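Local atomic coordinates of P22 protein (Trypanosoma brucei, PDB entry 3JV1), a protein that probably serves as an accessory factor in the RNA editing of cytochrome oxidase subunit II transcripts, and belongs to the Mam33 family of mitochondrial proteins. Residues D53-T61 / R72-N80; G88-F96 / V150-D159. All blocks are in the same frame, centred on the assembly; numbering follows the deposited sequence.

Contact 1: D53-T61 / R72-N80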
ATOM      1  N   ASP A  53     -34.182  -6.144   1.966  1.00 34.98           N
ATOM      2  CA  ASP A  53     -33.435  -6.928   0.995  1.00 35.72           C
ATOM      3  C   ASP A  53     -31.947  -6.580   0.959  1.00 34.96           C
ATOM      4  O   ASP A  53     -31.154  -7.306   0.364  1.00 32.44           O
ATOM      5  CB  ASP A  53     -34.016  -6.747  -0.406  1.00 39.70           C
ATOM      6  CG  ASP A  53     -35.408  -7.320  -0.540  1.00 43.77           C
ATOM      7  OD1 ASP A  53     -36.349  -6.737   0.031  1.00 46.38           O
ATOM      8  OD2 ASP A  53     -35.560  -8.359  -1.216  1.00 47.81           O
ATOM      9  N   GLU A  54     -31.558  -5.470   1.579  1.00 34.69           N
ATOM     10  CA  GLU A  54     -30.152  -5.101   1.556  1.00 33.78           C
ATOM     11  C   GLU A  54     -29.391  -5.615   2.762  1.00 32.31           C
ATOM     12  O   GLU A  54     -29.972  -5.945   3.793  1.00 32.02           O
ATOM     13  CB  GLU A  54     -29.971  -3.580   1.490  1.00 35.06           C
ATOM     14  CG  GLU A  54     -31.247  -2.759   1.462  1.00 37.08           C
ATOM     15  CD  GLU A  54     -30.975  -1.266   1.435  1.00 35.05           C
ATOM     16  OE1 GLU A  54     -30.267  -0.766   2.327  1.00 36.24           O
ATOM     17  OE2 GLU A  54     -31.472  -0.583   0.521  1.00 38.60           O
ATOM     18  N   GLU A  55     -28.078  -5.700   2.614  1.00 32.71           N
ATOM     19  CA  GLU A  55     -27.234  -6.102   3.723  1.00 32.44           C
ATOM     20  C   GLU A  55     -26.302  -4.920   3.914  1.00 32.58           C
ATOM     21  O   GLU A  55     -25.837  -4.334   2.940  1.00 30.95           O
ATOM     22  CB  GLU A  55     -26.423  -7.355   3.406  1.00 33.66           C
ATOM     23  CG  GLU A  55     -25.574  -7.795   4.602  1.00 35.86           C
ATOM     24  CD  GLU A  55     -24.750  -9.019   4.317  1.00 38.10           C
ATOM     25  OE1 GLU A  55     -24.052  -9.030   3.286  1.00 43.20           O
ATOM     26  OE2 GLU A  55     -24.793  -9.968   5.124  1.00 41.60           O
ATOM     27  N   ILE A  56     -26.068  -4.542   5.163  1.00 32.53           N
ATOM     28  CA  ILE A  56     -25.194  -3.421   5.462  1.00 32.67           C
ATOM     29  C   ILE A  56     -23.953  -4.027   6.107  1.00 33.21           C
ATOM     30  O   ILE A  56     -24.062  -4.764   7.086  1.00 32.20           O
ATOM     31  CB  ILE A  56     -25.856  -2.441   6.454  1.00 32.76           C
ATOM     32  CG1 ILE A  56     -27.328  -2.201   6.072  1.00 33.41           C
ATOM     33  CG2 ILE A  56     -25.065  -1.136   6.493  1.00 33.59           C
ATOM     34  CD1 ILE A  56     -27.553  -1.638   4.689  1.00 31.08           C
ATOM     35  N   ILE A  57     -22.784  -3.724   5.554  1.00 32.07           N
ATOM     36  CA  ILE A  57     -21.542  -4.277   6.073  1.00 33.85           C
ATOM     37  C   ILE A  57     -20.565  -3.186   6.486  1.00 35.79           C
ATOM     38  O   ILE A  57     -20.313  -2.242   5.729  1.00 34.62           O
ATOM     39  CB  ILE A  57     -20.868  -5.166   5.022  1.00 35.75           C
ATOM     40  CG1 ILE A  57     -21.813  -6.304   4.637  1.00 38.54           C
ATOM     41  CG2 ILE A  57     -19.552  -5.703   5.557  1.00 36.74           C
ATOM     42  CD1 ILE A  57     -21.300  -7.182   3.520  1.00 41.66           C
ATOM     43  N   LEU A  58     -20.040  -3.325   7.700  1.00 33.91           N
ATOM     44  CA  LEU A  58     -19.078  -2.388   8.263  1.00 36.30           C
ATOM     45  C   LEU A  58     -17.747  -3.111   8.397  1.00 34.94           C
ATOM     46  O   LEU A  58     -17.654  -4.089   9.131  1.00 34.31           O
ATOM     47  CB  LEU A  58     -19.531  -1.930   9.651  1.00 38.74           C
ATOM     48  CG  LEU A  58     -20.426  -0.709   9.850  1.00 43.49           C
ATOM     49  CD1 LEU A  58     -19.561   0.529  10.009  1.00 45.14           C
ATOM     50  CD2 LEU A  58     -21.411  -0.573   8.696  1.00 44.88           C
ATOM     51  N   GLN A  59     -16.725  -2.628   7.699  1.00 33.57           N
ATOM     52  CA  GLN A  59     -15.400  -3.248   7.757  1.00 33.56           C
ATOM     53  C   GLN A  59     -14.365  -2.207   8.159  1.00 32.25           C
ATOM     54  O   GLN A  59     -14.140  -1.253   7.410  1.00 30.62           O
ATOM     55  CB  GLN A  59     -14.987  -3.802   6.385  1.00 34.36           C
ATOM     56  CG  GLN A  59     -16.056  -4.556   5.630  1.00 39.82           C
ATOM     57  CD  GLN A  59     -15.596  -4.973   4.241  1.00 42.38           C
ATOM     58  OE1 GLN A  59     -15.087  -4.156   3.473  1.00 44.87           O
ATOM     59  NE2 GLN A  59     -15.783  -6.247   3.912  1.00 43.81           N
ATOM     60  N   LEU A  60     -13.743  -2.373   9.325  1.00 32.92           N
ATOM     61  CA  LEU A  60     -12.707  -1.432   9.759  1.00 34.04           C
ATOM     62  C   LEU A  60     -11.549  -1.598   8.793  1.00 35.49           C
ATOM     63  O   LEU A  60     -11.207  -2.721   8.432  1.00 35.30           O
ATOM     64  CB  LEU A  60     -12.226  -1.754  11.173  1.00 35.86           C
ATOM     65  CG  LEU A  60     -13.044  -1.262  12.369  1.00 34.85           C
ATOM     66  CD1 LEU A  60     -12.832   0.227  12.537  1.00 40.03           C
ATOM     67  CD2 LEU A  60     -14.509  -1.590  12.180  1.00 36.78           C
ATOM     68  N   THR A  61     -10.951  -0.490   8.367  1.00 35.88           N
ATOM     69  CA  THR A  61      -9.846  -0.563   7.426  1.00 38.59           C
ATOM     70  C   THR A  61      -8.532  -0.006   7.967  1.00 41.88           C
ATOM     71  O   THR A  61      -7.499  -0.093   7.302  1.00 40.68           O
ATOM     72  CB  THR A  61     -10.187   0.162   6.097  1.00 37.25           C
ATOM     73  OG1 THR A  61     -10.539   1.519   6.368  1.00 36.94           O
ATOM     74  CG2 THR A  61     -11.342  -0.520   5.394  1.00 37.23           C
ATOM     75  N   ARG A  72     -10.347   6.386  13.311  1.00 52.15           N
ATOM     76  CA  ARG A  72     -10.391   5.100  12.621  1.00 48.79           C
ATOM     77  C   ARG A  72     -11.057   5.197  11.250  1.00 45.34           C
ATOM     78  O   ARG A  72     -11.966   5.998  11.044  1.00 44.40           O
ATOM     79  CB  ARG A  72     -11.145   4.078  13.471  1.00 50.25           C
ATOM     80  CG  ARG A  72     -10.565   3.874  14.861  1.00 52.87           C
ATOM     81  CD  ARG A  72     -11.435   2.961  15.709  1.00 53.60           C
ATOM     82  NE  ARG A  72     -10.849   2.710  17.026  1.00 57.34           N
ATOM     83  CZ  ARG A  72     -10.552   3.660  17.909  1.00 58.25           C
ATOM     84  NH1 ARG A  72     -10.784   4.933  17.620  1.00 59.52           N
ATOM     85  NH2 ARG A  72     -10.032   3.338  19.087  1.00 57.74           N
ATOM     86  N   THR A  73     -10.591   4.386  10.311  1.00 40.67           N
ATOM     87  CA  THR A  73     -11.175   4.373   8.983  1.00 38.54           C
ATOM     88  C   THR A  73     -11.934   3.068   8.803  1.00 36.10           C
ATOM     89  O   THR A  73     -11.546   2.028   9.329  1.00 35.01           O
ATOM     90  CB  THR A  73     -10.109   4.472   7.867  1.00 39.99           C
ATOM     91  OG1 THR A  73      -9.137   3.438   8.040  1.00 39.41           O
ATOM     92  CG2 THR A  73      -9.421   5.831   7.890  1.00 41.22           C
ATOM     93  N   LEU A  74     -13.030   3.136   8.068  1.00 33.01           N
ATOM     94  CA  LEU A  74     -13.825   1.955   7.805  1.00 32.12           C
ATOM     95  C   LEU A  74     -14.638   2.166   6.548  1.00 30.40           C
ATOM     96  O   LEU A  74     -14.835   3.294   6.109  1.00 30.91           O
ATOM     97  CB  LEU A  74     -14.742   1.647   8.996  1.00 30.47           C
ATOM     98  CG  LEU A  74     -15.593   2.762   9.608  1.00 34.55           C
ATOM     99  CD1 LEU A  74     -16.836   3.000   8.774  1.00 35.18           C
ATOM    100  CD2 LEU A  74     -15.998   2.362  11.026  1.00 38.37           C
ATOM    101  N   ASP A  75     -15.077   1.065   5.956  1.00 29.86           N
ATOM    102  CA  ASP A  75     -15.902   1.102   4.765  1.00 29.33           C
ATOM    103  C   ASP A  75     -17.285   0.630   5.172  1.00 30.66           C
ATOM    104  O   ASP A  75     -17.426  -0.297   5.971  1.00 31.60           O
ATOM    105  CB  ASP A  75     -15.390   0.144   3.691  1.00 29.28           C
ATOM    106  CG  ASP A  75     -14.199   0.683   2.933  1.00 33.30           C
ATOM    107  OD1 ASP A  75     -13.908   1.891   3.034  1.00 31.23           O
ATOM    108  OD2 ASP A  75     -13.564  -0.115   2.219  1.00 35.90           O
ATOM    109  N   VAL A  76     -18.301   1.271   4.620  1.00 29.60           N
ATOM    110  CA  VAL A  76     -19.666   0.880   4.883  1.00 30.94           C
ATOM    111  C   VAL A  76     -20.242   0.492   3.532  1.00 30.79           C
ATOM    112  O   VAL A  76     -20.318   1.315   2.621  1.00 30.01           O
ATOM    113  CB  VAL A  76     -20.476   2.032   5.493  1.00 31.07           C
ATOM    114  CG1 VAL A  76     -21.971   1.725   5.419  1.00 32.84           C
ATOM    115  CG2 VAL A  76     -20.066   2.220   6.946  1.00 33.92           C
ATOM    116  N   LEU A  77     -20.615  -0.772   3.388  1.00 30.06           N
ATOM    117  CA  LEU A  77     -21.192  -1.224   2.128  1.00 30.93           C
ATOM    118  C   LEU A  77     -22.682  -1.497   2.267  1.00 32.56           C
ATOM    119  O   LEU A  77     -23.133  -2.069   3.262  1.00 32.45           O
ATOM    120  CB  LEU A  77     -20.499  -2.495   1.632  1.00 31.08           C
ATOM    121  CG  LEU A  77     -19.000  -2.449   1.313  1.00 32.67           C
ATOM    122  CD1 LEU A  77     -18.187  -2.596   2.589  1.00 31.49           C
ATOM    123  CD2 LEU A  77     -18.664  -3.576   0.348  1.00 36.71           C
ATOM    124  N   VAL A  78     -23.445  -1.058   1.272  1.00 31.61           N
ATOM    125  CA  VAL A  78     -24.879  -1.295   1.239  1.00 30.49           C
ATOM    126  C   VAL A  78     -25.043  -2.114  -0.026  1.00 30.54           C
ATOM    127  O   VAL A  78     -24.872  -1.606  -1.132  1.00 31.35           O
ATOM    128  CB  VAL A  78     -25.678   0.020   1.159  1.00 30.43           C
ATOM    129  CG1 VAL A  78     -27.175  -0.287   1.082  1.00 30.13           C
ATOM    130  CG2 VAL A  78     -25.378   0.877   2.389  1.00 25.94           C
ATOM    131  N   VAL A  79     -25.344  -3.397   0.153  1.00 31.71           N
ATOM    132  CA  VAL A  79     -25.465  -4.332  -0.954  1.00 32.45           C
ATOM    133  C   VAL A  79     -26.892  -4.766  -1.229  1.00 32.56           C
ATOM    134  O   VAL A  79     -27.622  -5.167  -0.327  1.00 31.33           O
ATOM    135  CB  VAL A  79     -24.603  -5.589  -0.680  1.00 33.55           C
ATOM    136  CG1 VAL A  79     -24.488  -6.442  -1.941  1.00 30.04           C
ATOM    137  CG2 VAL A  79     -23.227  -5.167  -0.182  1.00 30.80           C
ATOM    138  N   ASN A  80     -27.270  -4.711  -2.498  1.00 35.60           N
ATOM    139  CA  ASN A  80     -28.614  -5.081  -2.915  1.00 35.69           C
ATOM    140  C   ASN A  80     -28.623  -5.340  -4.419  1.00 36.41           C
ATOM    141  O   ASN A  80     -28.036  -4.583  -5.195  1.00 35.60           O
ATOM    142  CB  ASN A  80     -29.585  -3.947  -2.556  1.00 35.29           C
ATOM    143  CG  ASN A  80     -31.039  -4.355  -2.677  1.00 37.87           C
ATOM    144  OD1 ASN A  80     -31.372  -5.528  -2.550  1.00 39.57           O
ATOM    145  ND2 ASN A  80     -31.916  -3.381  -2.899  1.00 38.51           N
TER
HETATM  146  O   HOH W   1     -11.859   2.720   4.387  1.00 40.54           O
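Leu58 and Val76 face each other as a non-hydrogen-bonded pair of the antiparallel hairpin formed by 53-61 and 72-80, their side chains lying side by side on one face of the sheet. From CB, the Leu58 chain turns beside its own backbone N (chi1 -89°), which carries CG over Val76 CG2. Its two methyls then straddle that branch: CD1 lies 3.5 Å from Val76 CG2 and also reaches Leu74 CD1, whereas CD2 lies 3.6 Å from Val76 CG2 and also touches Val76 CG1, a little farther off. Beta-branched Val76 presents a short, broad surface on which the longer leucine can lie. On the same face Ile56 CD1 rests 3.9 Å from Val78 CG1, and Leu60 meets Leu74, all apolar residues suited to a buried layer.

Backbone bonds pair Glu55 with Val79, Ile57 with Leu77 and Gln59 with Asp75, two to each pair; Leu77 N to Ile57 O measures 2.8 Å. These pairs turn their side chains to the other face, where the polar ends of Gln59 and Asp75 suit partial exposure. Where the two strands lead into the loop that joins them, Thr61 OG1 and Thr73 OG1 share a hydrogen bond of 2.9 Å, and a water 2.7 Å from Thr61 OG1 donates to Asp75 OD1. Thr61 N also donates to Thr73 O.

Strand 46-51 flanks the hairpin beside 54-63, and strand 83-92 beside 72-80. Helix 152-181 covers the Leu58 and Leu74 face through Ile158, while Phe180 of the second subunit packs on Val78 and Asn80.

Contact 2: G88-F96 / V150-D159; sequences GMSVEDGEF and VNDTLANFID
Asp152 OD1 receives a hydrogen bond from a water 2.6 Å away, and the same water accepts one from Phe96 N, thereby tying the first turn of helix 152-159 to the strand after the 92-95 turn. No direct hydrogen bond joins the two segments, and apolar packing around one aromatic ring does most of the work.

The Phe96 ring is clamped between two methyls. Ala155 CB stands over one face, 3.8 Å from the ring centroid, and Val150 CG1 over the opposite face at 3.9 Å; both are CH-pi contacts, displaced toward the rim. With CG beside the backbone N (chi1 -83°), the ring points into the helix start. At its edge, Leu154 CB lies in the ring plane and Ile158 CD1 comes 3.7 Å from CZ, while CE2 sits 3.1 Å from Asn151 O. The small Ala155 lets the helix approach closely: its CB is also 3.2 Å from Gly94 O.

Gly94 occupies a type I' turn from Glu92 to Glu95 with positive phi (65°), a conformation glycine adopts readily, and lacking a side chain it lies close against the helix beside Asn156. The Glu95 and Asp152 carboxylates run side by side, OE2 to OD1 3.7 Å, and would probably repel one another. Just before the turn, Val91 CG1 meets Asp159 OD2 of the helix, and the same carboxylate forms a salt bridge through OD1 with Arg72.

Helix 152-181 thus begins against the turn joining strands 83-92 and 95-104. Met89 and Val150 both extend to Leu145 of helix 135-146, and Leu74 of strand 72-80 adjoins Phe96 and Ile158.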
ATOM      1  N   GLY A  88     -16.605   5.352   1.998  1.00 32.38           N
ATOM      2  CA  GLY A  88     -15.295   5.346   2.618  1.00 32.88           C
ATOM      3  C   GLY A  88     -15.439   6.335   3.751  1.00 34.72           C
ATOM      4  O   GLY A  88     -15.684   7.519   3.508  1.00 33.79           O
ATOM      5  N   MET A  89     -15.309   5.868   4.987  1.00 34.86           N
ATOM      6  CA  MET A  89     -15.493   6.757   6.118  1.00 35.67           C
ATOM      7  C   MET A  89     -14.473   6.635   7.229  1.00 36.37           C
ATOM      8  O   MET A  89     -13.610   5.760   7.228  1.00 33.88           O
ATOM      9  CB  MET A  89     -16.881   6.542   6.714  1.00 38.76           C
ATOM     10  CG  MET A  89     -18.005   6.623   5.701  1.00 43.49           C
ATOM     11  SD  MET A  89     -19.547   6.998   6.495  1.00 50.07           S
ATOM     12  CE  MET A  89     -19.999   5.415   7.110  1.00 46.32           C
ATOM     13  N   SER A  90     -14.586   7.544   8.183  1.00 36.52           N
ATOM     14  CA  SER A  90     -13.717   7.542   9.340  1.00 39.98           C
ATOM     15  C   SER A  90     -14.510   8.058  10.535  1.00 40.47           C
ATOM     16  O   SER A  90     -15.440   8.852  10.381  1.00 42.03           O
ATOM     17  CB  SER A  90     -12.471   8.392   9.080  1.00 40.18           C
ATOM     18  OG  SER A  90     -12.811   9.658   8.562  1.00 43.68           O
ATOM     19  N   VAL A  91     -14.175   7.565  11.720  1.00 41.25           N
ATOM     20  CA  VAL A  91     -14.855   7.986  12.934  1.00 43.94           C
ATOM     21  C   VAL A  91     -14.003   9.027  13.638  1.00 45.87           C
ATOM     22  O   VAL A  91     -12.875   8.751  14.038  1.00 45.90           O
ATOM     23  CB  VAL A  91     -15.103   6.799  13.896  1.00 42.49           C
ATOM     24  CG1 VAL A  91     -15.655   7.304  15.220  1.00 44.20           C
ATOM     25  CG2 VAL A  91     -16.079   5.820  13.271  1.00 42.26           C
ATOM     26  N   GLU A  92     -14.546  10.229  13.763  1.00 48.39           N
ATOM     27  CA  GLU A  92     -13.852  11.325  14.418  1.00 52.04           C
ATOM     28  C   GLU A  92     -14.746  11.847  15.530  1.00 52.65           C
ATOM     29  O   GLU A  92     -15.782  12.462  15.278  1.00 52.41           O
ATOM     30  CB  GLU A  92     -13.530  12.427  13.403  1.00 52.87           C
ATOM     31  CG  GLU A  92     -12.471  12.011  12.392  1.00 56.58           C
ATOM     32  CD  GLU A  92     -12.320  12.988  11.243  1.00 59.54           C
ATOM     33  OE1 GLU A  92     -11.971  14.160  11.490  1.00 59.61           O
ATOM     34  OE2 GLU A  92     -12.548  12.583  10.083  1.00 61.88           O
ATOM     35  N   ASP A  93     -14.342  11.559  16.763  1.00 54.65           N
ATOM     36  CA  ASP A  93     -15.071  11.959  17.965  1.00 56.14           C
ATOM     37  C   ASP A  93     -16.529  11.513  17.961  1.00 55.04           C
ATOM     38  O   ASP A  93     -17.441  12.335  17.942  1.00 56.66           O
ATOM     39  CB  ASP A  93     -15.009  13.475  18.160  1.00 59.30           C
ATOM     40  CG  ASP A  93     -15.388  13.896  19.576  1.00 62.53           C
ATOM     41  OD1 ASP A  93     -14.618  13.583  20.512  1.00 62.36           O
ATOM     42  OD2 ASP A  93     -16.454  14.528  19.753  1.00 64.35           O
ATOM     43  N   GLY A  94     -16.741  10.203  17.976  1.00 53.73           N
ATOM     44  CA  GLY A  94     -18.091   9.671  18.005  1.00 51.62           C
ATOM     45  C   GLY A  94     -18.982   9.932  16.807  1.00 50.34           C
ATOM     46  O   GLY A  94     -20.156   9.560  16.831  1.00 50.21           O
ATOM     47  N   GLU A  95     -18.453  10.559  15.762  1.00 48.89           N
ATOM     48  CA  GLU A  95     -19.260  10.830  14.576  1.00 48.25           C
ATOM     49  C   GLU A  95     -18.661  10.241  13.311  1.00 45.86           C
ATOM     50  O   GLU A  95     -17.445  10.113  13.189  1.00 43.90           O
ATOM     51  CB  GLU A  95     -19.434  12.334  14.363  1.00 51.24           C
ATOM     52  CG  GLU A  95     -20.100  13.073  15.502  1.00 55.87           C
ATOM     53  CD  GLU A  95     -20.586  14.445  15.076  1.00 59.27           C
ATOM     54  OE1 GLU A  95     -19.786  15.205  14.486  1.00 59.89           O
ATOM     55  OE2 GLU A  95     -21.770  14.760  15.329  1.00 60.04           O
ATOM     56  N   PHE A  96     -19.529   9.896  12.366  1.00 44.68           N
ATOM     57  CA  PHE A  96     -19.095   9.349  11.089  1.00 43.18           C
ATOM     58  C   PHE A  96     -18.814  10.492  10.125  1.00 43.16           C
ATOM     59  O   PHE A  96     -19.601  11.423  10.011  1.00 43.99           O
ATOM     60  CB  PHE A  96     -20.179   8.455  10.473  1.00 42.51           C
ATOM     61  CG  PHE A  96     -20.195   7.050  11.006  1.00 40.81           C
ATOM     62  CD1 PHE A  96     -19.113   6.199  10.792  1.00 39.60           C
ATOM     63  CD2 PHE A  96     -21.291   6.574  11.713  1.00 38.30           C
ATOM     64  CE1 PHE A  96     -19.124   4.896  11.274  1.00 38.47           C
ATOM     65  CE2 PHE A  96     -21.311   5.268  12.202  1.00 39.47           C
ATOM     66  CZ  PHE A  96     -20.224   4.429  11.982  1.00 39.14           C
ATOM     67  N   VAL A 150     -26.500   3.732  10.589  1.00 36.55           N
ATOM     68  CA  VAL A 150     -25.127   4.224  10.561  1.00 37.10           C
ATOM     69  C   VAL A 150     -25.189   5.670  11.015  1.00 38.42           C
ATOM     70  O   VAL A 150     -25.247   6.599  10.207  1.00 36.90           O
ATOM     71  CB  VAL A 150     -24.525   4.131   9.152  1.00 36.63           C
ATOM     72  CG1 VAL A 150     -23.055   4.497   9.194  1.00 36.07           C
ATOM     73  CG2 VAL A 150     -24.709   2.717   8.608  1.00 36.99           C
ATOM     74  N   ASN A 151     -25.184   5.834  12.333  1.00 40.38           N
ATOM     75  CA  ASN A 151     -25.294   7.135  12.968  1.00 42.75           C
ATOM     76  C   ASN A 151     -24.254   7.304  14.072  1.00 43.58           C
ATOM     77  O   ASN A 151     -23.331   6.497  14.191  1.00 44.28           O
ATOM     78  CB  ASN A 151     -26.711   7.272  13.531  1.00 42.58           C
ATOM     79  CG  ASN A 151     -27.173   6.009  14.244  1.00 44.73           C
ATOM     80  OD1 ASN A 151     -28.367   5.706  14.297  1.00 47.33           O
ATOM     81  ND2 ASN A 151     -26.226   5.270  14.801  1.00 43.96           N
ATOM     82  N   ASP A 152     -24.406   8.356  14.872  1.00 43.82           N
ATOM     83  CA  ASP A 152     -23.468   8.639  15.956  1.00 46.05           C
ATOM     84  C   ASP A 152     -23.452   7.544  17.006  1.00 44.65           C
ATOM     85  O   ASP A 152     -22.433   7.313  17.656  1.00 44.05           O
ATOM     86  CB  ASP A 152     -23.800   9.971  16.627  1.00 49.34           C
ATOM     87  CG  ASP A 152     -23.589  11.151  15.709  1.00 52.22           C
ATOM     88  OD1 ASP A 152     -22.598  11.146  14.953  1.00 55.23           O
ATOM     89  OD2 ASP A 152     -24.410  12.090  15.750  1.00 57.23           O
ATOM     90  N   THR A 153     -24.585   6.873  17.169  1.00 42.85           N
ATOM     91  CA  THR A 153     -24.683   5.793  18.138  1.00 43.06           C
ATOM     92  C   THR A 153     -23.748   4.667  17.718  1.00 40.93           C
ATOM     93  O   THR A 153     -23.011   4.129  18.534  1.00 39.89           O
ATOM     94  CB  THR A 153     -26.109   5.238  18.208  1.00 44.54           C
ATOM     95  OG1 THR A 153     -27.026   6.309  18.452  1.00 47.50           O
ATOM     96  CG2 THR A 153     -26.221   4.216  19.323  1.00 46.58           C
ATOM     97  N   LEU A 154     -23.785   4.317  16.436  1.00 39.12           N
ATOM     98  CA  LEU A 154     -22.935   3.257  15.912  1.00 38.36           C
ATOM     99  C   LEU A 154     -21.477   3.690  15.926  1.00 38.24           C
ATOM    100  O   LEU A 154     -20.595   2.907  16.263  1.00 37.65           O
ATOM    101  CB  LEU A 154     -23.340   2.909  14.482  1.00 37.81           C
ATOM    102  CG  LEU A 154     -22.530   1.788  13.834  1.00 37.33           C
ATOM    103  CD1 LEU A 154     -22.802   0.475  14.587  1.00 34.96           C
ATOM    104  CD2 LEU A 154     -22.904   1.665  12.360  1.00 34.70           C
ATOM    105  N   ALA A 155     -21.227   4.940  15.556  1.00 38.70           N
ATOM    106  CA  ALA A 155     -19.866   5.461  15.538  1.00 40.68           C
ATOM    107  C   ALA A 155     -19.323   5.396  16.952  1.00 41.23           C
ATOM    108  O   ALA A 155     -18.161   5.063  17.178  1.00 42.55           O
ATOM    109  CB  ALA A 155     -19.858   6.898  15.038  1.00 41.33           C
ATOM    110  N   ASN A 156     -20.190   5.709  17.904  1.00 41.30           N
ATOM    111  CA  ASN A 156     -19.834   5.697  19.309  1.00 41.73           C
ATOM    112  C   ASN A 156     -19.523   4.272  19.761  1.00 41.82           C
ATOM    113  O   ASN A 156     -18.593   4.053  20.539  1.00 41.27           O
ATOM    114  CB  ASN A 156     -20.988   6.277  20.123  1.00 44.03           C
ATOM    115  CG  ASN A 156     -20.555   6.755  21.483  1.00 47.97           C
ATOM    116  OD1 ASN A 156     -20.439   5.974  22.427  1.00 50.69           O
ATOM    117  ND2 ASN A 156     -20.298   8.051  21.591  1.00 52.22           N
ATOM    118  N   PHE A 157     -20.301   3.306  19.275  1.00 38.45           N
ATOM    119  CA  PHE A 157     -20.072   1.912  19.624  1.00 36.95           C
ATOM    120  C   PHE A 157     -18.739   1.419  19.070  1.00 36.27           C
ATOM    121  O   PHE A 157     -18.056   0.628  19.705  1.00 37.64           O
ATOM    122  CB  PHE A 157     -21.171   1.005  19.073  1.00 35.91           C
ATOM    123  CG  PHE A 157     -20.836  -0.460  19.170  1.00 34.07           C
ATOM    124  CD1 PHE A 157     -20.991  -1.145  20.366  1.00 35.71           C
ATOM    125  CD2 PHE A 157     -20.306  -1.136  18.078  1.00 33.03           C
ATOM    126  CE1 PHE A 157     -20.623  -2.483  20.475  1.00 36.27           C
ATOM    127  CE2 PHE A 157     -19.936  -2.466  18.176  1.00 35.01           C
ATOM    128  CZ  PHE A 157     -20.094  -3.144  19.377  1.00 35.04           C
ATOM    129  N   ILE A 158     -18.386   1.873  17.874  1.00 35.52           N
ATOM    130  CA  ILE A 158     -17.137   1.469  17.250  1.00 35.96           C
ATOM    131  C   ILE A 158     -15.906   1.891  18.059  1.00 36.52           C
ATOM    132  O   ILE A 158     -14.961   1.114  18.188  1.00 34.76           O
ATOM    133  CB  ILE A 158     -17.048   2.028  15.808  1.00 35.77           C
ATOM    134  CG1 ILE A 158     -18.002   1.240  14.909  1.00 37.61           C
ATOM    135  CG2 ILE A 158     -15.619   1.944  15.284  1.00 35.19           C
ATOM    136  CD1 ILE A 158     -18.089   1.751  13.504  1.00 38.95           C
ATOM    137  N   ASP A 159     -15.910   3.114  18.589  1.00 37.54           N
ATOM    138  CA  ASP A 159     -14.782   3.595  19.391  1.00 39.60           C
ATOM    139  C   ASP A 159     -14.712   2.792  20.675  1.00 38.31           C
ATOM    140  O   ASP A 159     -13.656   2.282  21.050  1.00 39.28           O
ATOM    141  CB  ASP A 159     -14.935   5.077  19.755  1.00 40.81           C
ATOM    142  CG  ASP A 159     -14.631   6.005  18.599  1.00 44.98           C
ATOM    143  OD1 ASP A 159     -13.660   5.739  17.857  1.00 46.62           O
ATOM    144  OD2 ASP A 159     -15.353   7.016  18.443  1.00 47.81           O
TER
HETATM  145  O   HOH W   2     -22.595   9.791  12.760  1.00 44.53           O

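How the contacts relate
Contacts 1 and 2 have centres 13 Å apart and follow one another along the chain, yet they share one antiparallel sheet because strands 72-80 and 83-92 are neighbours in it. Probable backbone hydrogen bonds join them directly: Arg72 O to Val91 N and Leu74 N to Met89 O, each 2.8 Å. Side chains continue the seam, with Val76 CG2 packed against Met89 CE. Ile158 of contact 2 also packs on Leu58 and Leu74, one from each strand of contact 1. Contact 1 therefore builds part of the sheet, and contact 2 sets the start of helix 152-181 against the face that carries Leu58, Leu74 and Met89.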